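Local coordinates for protein monosaccharide-transporting ATPase (Actinobacillus succinogenes, PDB 5DTE) that binds D-allose in the cleft between its two lobes and probably hands the sugar on to an ABC transporter as its periplasmic binding component, at residues A[72-77]-A[99-104]; A[230-235]-A[262-267]; A[144-149]-A[176-181]. All blocks are in the same frame, centred on the assembly; numbering follows the deposited sequence.

Contact 1 (A[72-77]-A[99-104])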
loop_
_atom_site.group_PDB
_atom_site.type_symbol
_atom_site.label_atom_id
_atom_site.label_comp_id
_atom_site.label_asym_id
_atom_site.label_seq_id
_atom_site.Cartn_x
_atom_site.Cartn_y
_atom_site.Cartn_z
ATOM N N GLN A 72 -16.782 1.802 10.921
ATOM C CA GLN A 72 -17.424 0.618 10.364
ATOM C C GLN A 72 -16.495 -0.594 10.333
ATOM O O GLN A 72 -16.942 -1.730 10.523
ATOM C CB GLN A 72 -17.928 0.923 8.956
ATOM C CG GLN A 72 -18.394 -0.284 8.181
ATOM C CD GLN A 72 -18.735 0.082 6.769
ATOM O OE1 GLN A 72 -19.013 -0.784 5.934
ATOM N NE2 GLN A 72 -18.706 1.384 6.480
ATOM N N LEU A 73 -15.205 -0.347 10.104
ATOM C CA LEU A 73 -14.221 -1.425 10.064
ATOM C C LEU A 73 -13.974 -2.016 11.447
ATOM O O LEU A 73 -13.885 -3.240 11.602
ATOM C CB LEU A 73 -12.907 -0.943 9.466
ATOM C CG LEU A 73 -11.948 -2.109 9.172
ATOM C CD1 LEU A 73 -12.689 -3.325 8.581
ATOM C CD2 LEU A 73 -10.810 -1.678 8.256
ATOM N N VAL A 74 -13.841 -1.138 12.438
ATOM C CA VAL A 74 -13.798 -1.540 13.833
ATOM C C VAL A 74 -15.064 -2.312 14.140
ATOM O O VAL A 74 -15.037 -3.338 14.806
ATOM C CB VAL A 74 -13.713 -0.339 14.780
ATOM C CG1 VAL A 74 -13.723 -0.814 16.222
ATOM C CG2 VAL A 74 -12.486 0.513 14.479
ATOM N N GLY A 75 -16.179 -1.799 13.639
ATOM C CA GLY A 75 -17.437 -2.506 13.732
ATOM C C GLY A 75 -17.236 -3.948 13.343
ATOM O O GLY A 75 -17.595 -4.843 14.078
ATOM N N LEU A 76 -16.602 -4.160 12.199
ATOM C CA LEU A 76 -16.368 -5.496 11.661
ATOM C C LEU A 76 -15.446 -6.368 12.518
ATOM O O LEU A 76 -15.690 -7.572 12.671
ATOM C CB LEU A 76 -15.787 -5.382 10.253
ATOM C CG LEU A 76 -16.698 -4.675 9.266
ATOM C CD1 LEU A 76 -15.983 -4.522 7.932
ATOM C CD2 LEU A 76 -18.006 -5.443 9.133
ATOM N N VAL A 77 -14.377 -5.777 13.049
ATOM C CA VAL A 77 -13.443 -6.545 13.856
ATOM C C VAL A 77 -14.150 -7.114 15.069
ATOM O O VAL A 77 -14.088 -8.316 15.328
ATOM C CB VAL A 77 -12.258 -5.716 14.324
ATOM C CG1 VAL A 77 -11.459 -6.504 15.357
ATOM C CG2 VAL A 77 -11.388 -5.350 13.159
ATOM N N ILE A 99 -6.751 0.382 18.218
ATOM C CA ILE A 99 -6.081 -0.141 19.401
ATOM C C ILE A 99 -7.050 -0.738 20.446
ATOM O O ILE A 99 -6.808 -1.837 20.931
ATOM C CB ILE A 99 -5.200 0.944 20.051
ATOM C CG1 ILE A 99 -3.948 1.149 19.211
ATOM C CG2 ILE A 99 -4.820 0.574 21.475
ATOM C CD1 ILE A 99 -3.042 2.191 19.783
ATOM N N PRO A 100 -8.152 -0.039 20.790
ATOM C CA PRO A 100 -9.041 -0.683 21.764
ATOM C C PRO A 100 -9.630 -1.970 21.223
ATOM O O PRO A 100 -9.930 -2.881 21.996
ATOM C CB PRO A 100 -10.134 0.359 21.989
ATOM C CG PRO A 100 -9.502 1.645 21.617
ATOM C CD PRO A 100 -8.618 1.319 20.459
ATOM N N ALA A 101 -9.769 -2.039 19.904
ATOM C CA ALA A 101 -10.265 -3.234 19.237
ATOM C C ALA A 101 -9.306 -4.407 19.399
ATOM O O ALA A 101 -9.723 -5.518 19.738
ATOM C CB ALA A 101 -10.498 -2.952 17.762
ATOM N N PHE A 102 -8.024 -4.148 19.150
ATOM C CA PHE A 102 -6.981 -5.160 19.268
ATOM C C PHE A 102 -6.835 -5.683 20.698
ATOM O O PHE A 102 -6.657 -6.885 20.912
ATOM C CB PHE A 102 -5.645 -4.597 18.767
ATOM C CG PHE A 102 -5.418 -4.818 17.308
ATOM C CD1 PHE A 102 -4.525 -5.786 16.872
ATOM C CD2 PHE A 102 -6.128 -4.081 16.360
ATOM C CE1 PHE A 102 -4.328 -6.005 15.512
ATOM C CE2 PHE A 102 -5.941 -4.288 15.004
ATOM C CZ PHE A 102 -5.038 -5.256 14.575
ATOM N N GLN A 103 -6.913 -4.797 21.687
ATOM C CA GLN A 103 -6.758 -5.250 23.066
ATOM C C GLN A 103 -8.078 -5.803 23.640
ATOM O O GLN A 103 -8.112 -6.277 24.768
ATOM C CB GLN A 103 -6.195 -4.130 23.955
ATOM C CG GLN A 103 -7.008 -2.853 24.002
ATOM C CD GLN A 103 -6.297 -1.748 24.765
ATOM O OE1 GLN A 103 -5.305 -1.999 25.450
ATOM N NE2 GLN A 103 -6.799 -0.516 24.646
ATOM N N LYS A 104 -9.153 -5.758 22.864
ATOM C CA LYS A 104 -10.331 -6.568 23.163
ATOM C C LYS A 104 -10.147 -8.007 22.639
ATOM O O LYS A 104 -10.637 -8.971 23.225
ATOM C CB LYS A 104 -11.578 -5.925 22.555
ATOM C CG LYS A 104 -12.877 -6.628 22.870
ATOM C CD LYS A 104 -14.051 -5.906 22.202
ATOM C CE LYS A 104 -15.412 -6.391 22.715
ATOM N NZ LYS A 104 -16.520 -5.544 22.183
#
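The methyl of Ala101 faces two valines one helical turn apart. Its CB lies 4.2 Å from Val74 CG1, and the second valine, Val77, brings its own CG1 to 4.4 Å from the same Ala101 CB. These are loose van der Waals contacts between apolar groups. In both valines the touching branch is the one set anti to the backbone N (chi1 178° in Val74, 170° in Val77). The CB of Val77 is directed toward the partner helix, whereas Val74 leaves its helix more tangentially and reaches Ala101 with just that one methyl. The backbones stay 6.7 Å apart at the CA atoms of Val74 and Ala101.

Around this small patch the second shell is mostly apolar. Val74 also rests on Phe98, while Val77 packs down on Leu32 and Val90. Phe102 turns its CB away from the valines and sends its ring onto Val90, Ile112 and Asp114. Helix 70-82 links strands 58-63 and 87-90, and helix 99-105 links 87-90 to 112-115, making successive beta-alpha-beta units, with the contact lying above strands 28-33 and 87-90 of the parallel sheet.

Contact 2 (A[230-235]-A[262-267])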
loop_
_atom_site.group_PDB
_atom_site.type_symbol
_atom_site.label_atom_id
_atom_site.label_comp_id
_atom_site.label_asym_id
_atom_site.label_seq_id
_atom_site.Cartn_x
_atom_site.Cartn_y
_atom_site.Cartn_z
ATOM N N GLY A 230 -3.542 7.113 -13.536
ATOM C CA GLY A 230 -4.297 8.322 -13.785
ATOM C C GLY A 230 -3.381 9.426 -14.268
ATOM O O GLY A 230 -3.793 10.296 -15.030
ATOM N N ALA A 231 -2.128 9.374 -13.828
ATOM C CA ALA A 231 -1.138 10.388 -14.149
ATOM C C ALA A 231 -0.584 10.208 -15.561
ATOM O O ALA A 231 -0.338 11.186 -16.279
ATOM C CB ALA A 231 -0.029 10.351 -13.138
ATOM N N VAL A 232 -0.394 8.955 -15.959
ATOM C CA VAL A 232 0.041 8.658 -17.322
ATOM C C VAL A 232 -0.985 9.142 -18.353
ATOM O O VAL A 232 -0.624 9.759 -19.350
ATOM C CB VAL A 232 0.293 7.152 -17.524
ATOM C CG1 VAL A 232 0.573 6.848 -18.987
ATOM C CG2 VAL A 232 1.441 6.688 -16.658
ATOM N N THR A 233 -2.261 8.873 -18.100
ATOM C CA THR A 233 -3.347 9.302 -18.986
ATOM C C THR A 233 -3.349 10.807 -19.218
ATOM O O THR A 233 -3.639 11.272 -20.318
ATOM C CB THR A 233 -4.711 8.886 -18.421
ATOM O OG1 THR A 233 -4.670 7.493 -18.109
ATOM C CG2 THR A 233 -5.816 9.148 -19.428
ATOM N N ALA A 234 -3.027 11.557 -18.169
ATOM C CA ALA A 234 -2.843 12.988 -18.286
ATOM C C ALA A 234 -1.712 13.318 -19.263
ATOM O O ALA A 234 -1.942 14.027 -20.250
ATOM C CB ALA A 234 -2.566 13.597 -16.932
ATOM N N VAL A 235 -0.497 12.813 -19.022
ATOM C CA VAL A 235 0.608 13.212 -19.891
ATOM C C VAL A 235 0.316 12.828 -21.365
ATOM O O VAL A 235 0.536 13.645 -22.253
ATOM C CB VAL A 235 1.989 12.651 -19.412
ATOM C CG1 VAL A 235 2.195 12.951 -17.949
ATOM C CG2 VAL A 235 2.146 11.170 -19.674
ATOM N N GLY A 262 6.535 0.824 -21.639
ATOM C CA GLY A 262 7.306 2.048 -21.487
ATOM C C GLY A 262 6.468 3.235 -21.028
ATOM O O GLY A 262 7.006 4.311 -20.758
ATOM N N LYS A 263 5.151 3.049 -20.940
ATOM C CA LYS A 263 4.246 4.107 -20.490
ATOM C C LYS A 263 4.590 4.553 -19.055
ATOM O O LYS A 263 4.336 5.704 -18.669
ATOM C CB LYS A 263 2.791 3.640 -20.561
ATOM C CG LYS A 263 2.245 3.370 -21.964
ATOM C CD LYS A 263 0.702 3.294 -21.966
ATOM C CE LYS A 263 0.118 3.019 -23.352
ATOM N NZ LYS A 263 0.450 4.050 -24.392
ATOM N N MET A 264 5.166 3.632 -18.278
ATOM C CA MET A 264 5.669 3.920 -16.933
ATOM C C MET A 264 7.152 3.604 -16.771
ATOM O O MET A 264 7.699 2.746 -17.457
ATOM C CB MET A 264 4.894 3.133 -15.883
ATOM C CG MET A 264 3.534 3.696 -15.534
ATOM S SD MET A 264 3.136 3.084 -13.899
ATOM C CE MET A 264 1.385 2.860 -14.091
ATOM N N GLN A 265 7.797 4.299 -15.841
ATOM C CA GLN A 265 9.198 4.064 -15.551
ATOM C C GLN A 265 9.355 2.871 -14.628
ATOM O O GLN A 265 10.082 1.926 -14.931
ATOM C CB GLN A 265 9.828 5.289 -14.916
ATOM C CG GLN A 265 11.165 4.986 -14.277
ATOM C CD GLN A 265 12.198 4.555 -15.296
ATOM O OE1 GLN A 265 12.172 4.995 -16.455
ATOM N NE2 GLN A 265 13.115 3.691 -14.873
ATOM N N ASN A 266 8.660 2.925 -13.499
ATOM C CA ASN A 266 8.679 1.838 -12.540
ATOM C C ASN A 266 7.461 1.845 -11.645
ATOM O O ASN A 266 6.760 2.849 -11.539
ATOM C CB ASN A 266 9.927 1.926 -11.676
ATOM C CG ASN A 266 9.817 2.999 -10.619
ATOM O OD1 ASN A 266 9.301 2.761 -9.518
ATOM N ND2 ASN A 266 10.294 4.192 -10.943
ATOM N N THR A 267 7.226 0.710 -10.994
ATOM C CA THR A 267 6.321 0.620 -9.849
ATOM C C THR A 267 7.033 -0.262 -8.859
ATOM O O THR A 267 8.008 -0.913 -9.234
ATOM C CB THR A 267 4.957 0.030 -10.217
ATOM O OG1 THR A 267 4.025 0.276 -9.159
ATOM C CG2 THR A 267 5.066 -1.457 -10.446
#
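The flat group here is the peptide joining Lys263 to Met264, and the two methyls of Val232 sit obliquely above its carbonyl end, out past Lys263 O. Both stand well off the peptide plane on the same side, CG2 at 3.7 Å and CG1 at 3.9 Å from Lys263 O. On the same side of the plane rise CB of Lys263 and CG of Met264. Val232 CG1 approaches the first, 4.2 Å from Lys263 CB, and CG2 the second, 3.8 Å from Met264 CG. Val232 and Met264 meet with their side chains at about a right angle, and a single branch of the valine touches a single methylene of the thioether chain. With chi1 at -78°, CG of Met264 stands beside its own backbone N, which brings the methylene round to Val232.

The rest of Met264 packs on Tyr258 and Val259, and its backbone is hydrogen-bonded to Tyr258. Lys263 starts out beside the valine, but its chain then leads away and ends in a salt bridge from NZ to OE2 of Glu236, a residue of the same helix as Val232. One residue thus contributes an apolar contact near its root and an ionic one at its tip. Just before it, Gly262 takes a positive phi (96°) where helix 253-261 ends.

Val232 also rests on Val246 of strand 245-247, and through this pair helix 225-237, which connects strand 219-222 to that strand, packs on the sheet. The loop 262-267, backbone-bonded at Gln265 to Val246, runs alongside this edge strand, meets the helix at Val232 and goes on to strand 267-269, ahead of Gln270 in the allose pocket. This packing belongs to the Rossmann-like lobe of a type I periplasmic binding protein.

Contact 3 (A[144-149]-A[176-181])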
loop_
_atom_site.group_PDB
_atom_site.type_symbol
_atom_site.label_atom_id
_atom_site.label_comp_id
_atom_site.label_asym_id
_atom_site.label_seq_id
_atom_site.Cartn_x
_atom_site.Cartn_y
_atom_site.Cartn_z
ATOM N N LEU A 144 13.367 3.930 -2.726
ATOM C CA LEU A 144 13.786 3.137 -3.874
ATOM C C LEU A 144 13.069 3.567 -5.159
ATOM O O LEU A 144 13.677 3.586 -6.215
ATOM C CB LEU A 144 13.554 1.646 -3.617
ATOM C CG LEU A 144 14.538 0.866 -2.734
ATOM C CD1 LEU A 144 13.886 -0.403 -2.168
ATOM C CD2 LEU A 144 15.793 0.508 -3.508
ATOM N N GLU A 145 11.788 3.924 -5.062
ATOM C CA GLU A 145 10.984 4.256 -6.236
ATOM C C GLU A 145 11.316 5.640 -6.773
ATOM O O GLU A 145 11.340 5.853 -7.986
ATOM C CB GLU A 145 9.479 4.179 -5.918
ATOM C CG GLU A 145 8.560 4.703 -7.055
ATOM C CD GLU A 145 7.124 5.001 -6.617
ATOM O OE1 GLU A 145 6.596 4.350 -5.688
ATOM O OE2 GLU A 145 6.503 5.892 -7.219
ATOM N N ALA A 146 11.552 6.593 -5.880
ATOM C CA ALA A 146 11.899 7.938 -6.325
ATOM C C ALA A 146 13.277 7.918 -6.967
ATOM O O ALA A 146 13.507 8.505 -8.024
ATOM C CB ALA A 146 11.863 8.914 -5.163
ATOM N N LYS A 147 14.176 7.195 -6.316
ATOM C CA LYS A 147 15.567 7.125 -6.722
ATOM C C LYS A 147 15.689 6.622 -8.142
ATOM O O LYS A 147 16.542 7.089 -8.892
ATOM C CB LYS A 147 16.364 6.230 -5.770
ATOM C CG LYS A 147 17.854 6.517 -5.782
ATOM C CD LYS A 147 18.525 6.049 -4.501
ATOM C CE LYS A 147 20.030 6.235 -4.580
ATOM N NZ LYS A 147 20.381 7.458 -5.351
ATOM N N ASN A 148 14.821 5.689 -8.511
ATOM C CA ASN A 148 14.856 5.081 -9.832
ATOM C C ASN A 148 14.415 6.063 -10.918
ATOM O O ASN A 148 15.008 6.129 -11.996
ATOM C CB ASN A 148 13.978 3.834 -9.839
ATOM C CG ASN A 148 14.112 3.023 -11.111
ATOM O OD1 ASN A 148 13.281 3.125 -12.016
ATOM N ND2 ASN A 148 15.151 2.192 -11.179
ATOM N N LEU A 149 13.380 6.839 -10.611
ATOM C CA LEU A 149 12.861 7.868 -11.507
ATOM C C LEU A 149 13.806 9.068 -11.602
ATOM O O LEU A 149 13.930 9.683 -12.665
ATOM C CB LEU A 149 11.481 8.325 -11.026
ATOM C CG LEU A 149 10.792 9.524 -11.687
ATOM C CD1 LEU A 149 10.158 9.120 -13.017
ATOM C CD2 LEU A 149 9.769 10.169 -10.737
ATOM N N GLY A 176 7.750 10.765 2.339
ATOM C CA GLY A 176 8.991 11.021 3.049
ATOM C C GLY A 176 10.151 10.269 2.419
ATOM O O GLY A 176 11.281 10.784 2.339
ATOM N N GLY A 177 9.861 9.047 1.966
ATOM C CA GLY A 177 10.813 8.259 1.200
ATOM C C GLY A 177 11.238 8.932 -0.099
ATOM O O GLY A 177 12.424 9.050 -0.392
ATOM N N ALA A 178 10.259 9.378 -0.878
ATOM C CA ALA A 178 10.535 10.101 -2.109
ATOM C C ALA A 178 11.361 11.365 -1.829
ATOM O O ALA A 178 12.426 11.562 -2.427
ATOM C CB ALA A 178 9.238 10.455 -2.815
ATOM N N LEU A 179 10.865 12.198 -0.911
ATOM C CA LEU A 179 11.528 13.449 -0.544
ATOM C C LEU A 179 13.005 13.238 -0.230
ATOM O O LEU A 179 13.858 13.984 -0.713
ATOM C CB LEU A 179 10.832 14.110 0.656
ATOM C CG LEU A 179 9.441 14.744 0.452
ATOM C CD1 LEU A 179 8.990 15.506 1.689
ATOM C CD2 LEU A 179 9.404 15.656 -0.775
ATOM N N LYS A 180 13.305 12.210 0.558
ATOM C CA LYS A 180 14.690 11.935 0.919
ATOM C C LYS A 180 15.546 11.663 -0.311
ATOM O O LYS A 180 16.706 12.048 -0.373
ATOM C CB LYS A 180 14.788 10.745 1.873
ATOM C CG LYS A 180 16.220 10.475 2.283
ATOM C CD LYS A 180 16.480 9.012 2.524
ATOM C CE LYS A 180 17.945 8.759 2.838
ATOM N NZ LYS A 180 18.105 7.697 3.887
ATOM N N ALA A 181 14.952 11.006 -1.296
ATOM C CA ALA A 181 15.669 10.594 -2.487
ATOM C C ALA A 181 16.004 11.750 -3.448
ATOM O O ALA A 181 17.111 11.788 -4.001
ATOM C CB ALA A 181 14.872 9.541 -3.204
#
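Lys147 meets the facing helix at its base: CB lies 4.4 Å from the CB of Ala181, and the same alanine methyl sits 4.0 Å from the backbone N of Lys147. CG is roughly anti to the backbone N (chi1 -158°), and the extended run through CD and CE carries the amine out along the side of the interface, away from the alanines. The chain turns at the last bond, where NZ departs from the extended line. There NZ makes a long, weak ion pair with Glu184 OE1 and a weak hydrogen bond with Tyr185 OH.

One residue earlier, Ala146 pushes its methyl directly into helix 169-182. This CB lies 3.5 Å from Ala178 CA and 3.6 Å from Ala181 CB, between two residues one turn apart, and it meets the Ala178 methyl as well. With alanine methyls as the main side chains at the crossing, the segment axes can come within 7.8 Å of each other, running at 39° in broadly the same direction. Helix 138-152 leads into strand 157-163, and helix 169-182 is the beta-alpha-beta connection from that strand to 188-195, so this is helix-to-helix packing over the four-stranded parallel sheet of a Rossmann-like lobe. Phe221 of strand 219-222 lies beneath, touching both Ala146 and Ala178.

Further out, Glu145 turns toward the sheet side, where its OE2 is hydrogen-bonded to Ser247 OG. Lys180 reaches back over helix 138-152 to make a cation-pi contact with Tyr143, which also packs on Ala181. The first turns of helix 169-182 supply Asn170 and Arg174 to the allose pocket.

Along the chain the order is contact 1, contact 3, contact 2. Contact 1 belongs to the lobe built on the six-stranded parallel sheet; the other two belong to the lobe with the four-stranded one, on the opposite side of the chain's centre. The centre of contact 1 is 38 Å from that of contact 2 and 34 Å from that of contact 3. Contacts 2 and 3, centres 17 Å apart, touch: Gln265 NE2 lies 2.9 Å from Asn148 OD1, probably hydrogen-bonded. The loop 262-267 thus lies between helix 138-152, through this probable bond, and helix 225-237, through packing on Val232. Allose is bound between the lobes, with contact 1 inside one and contacts 2 and 3 inside the other.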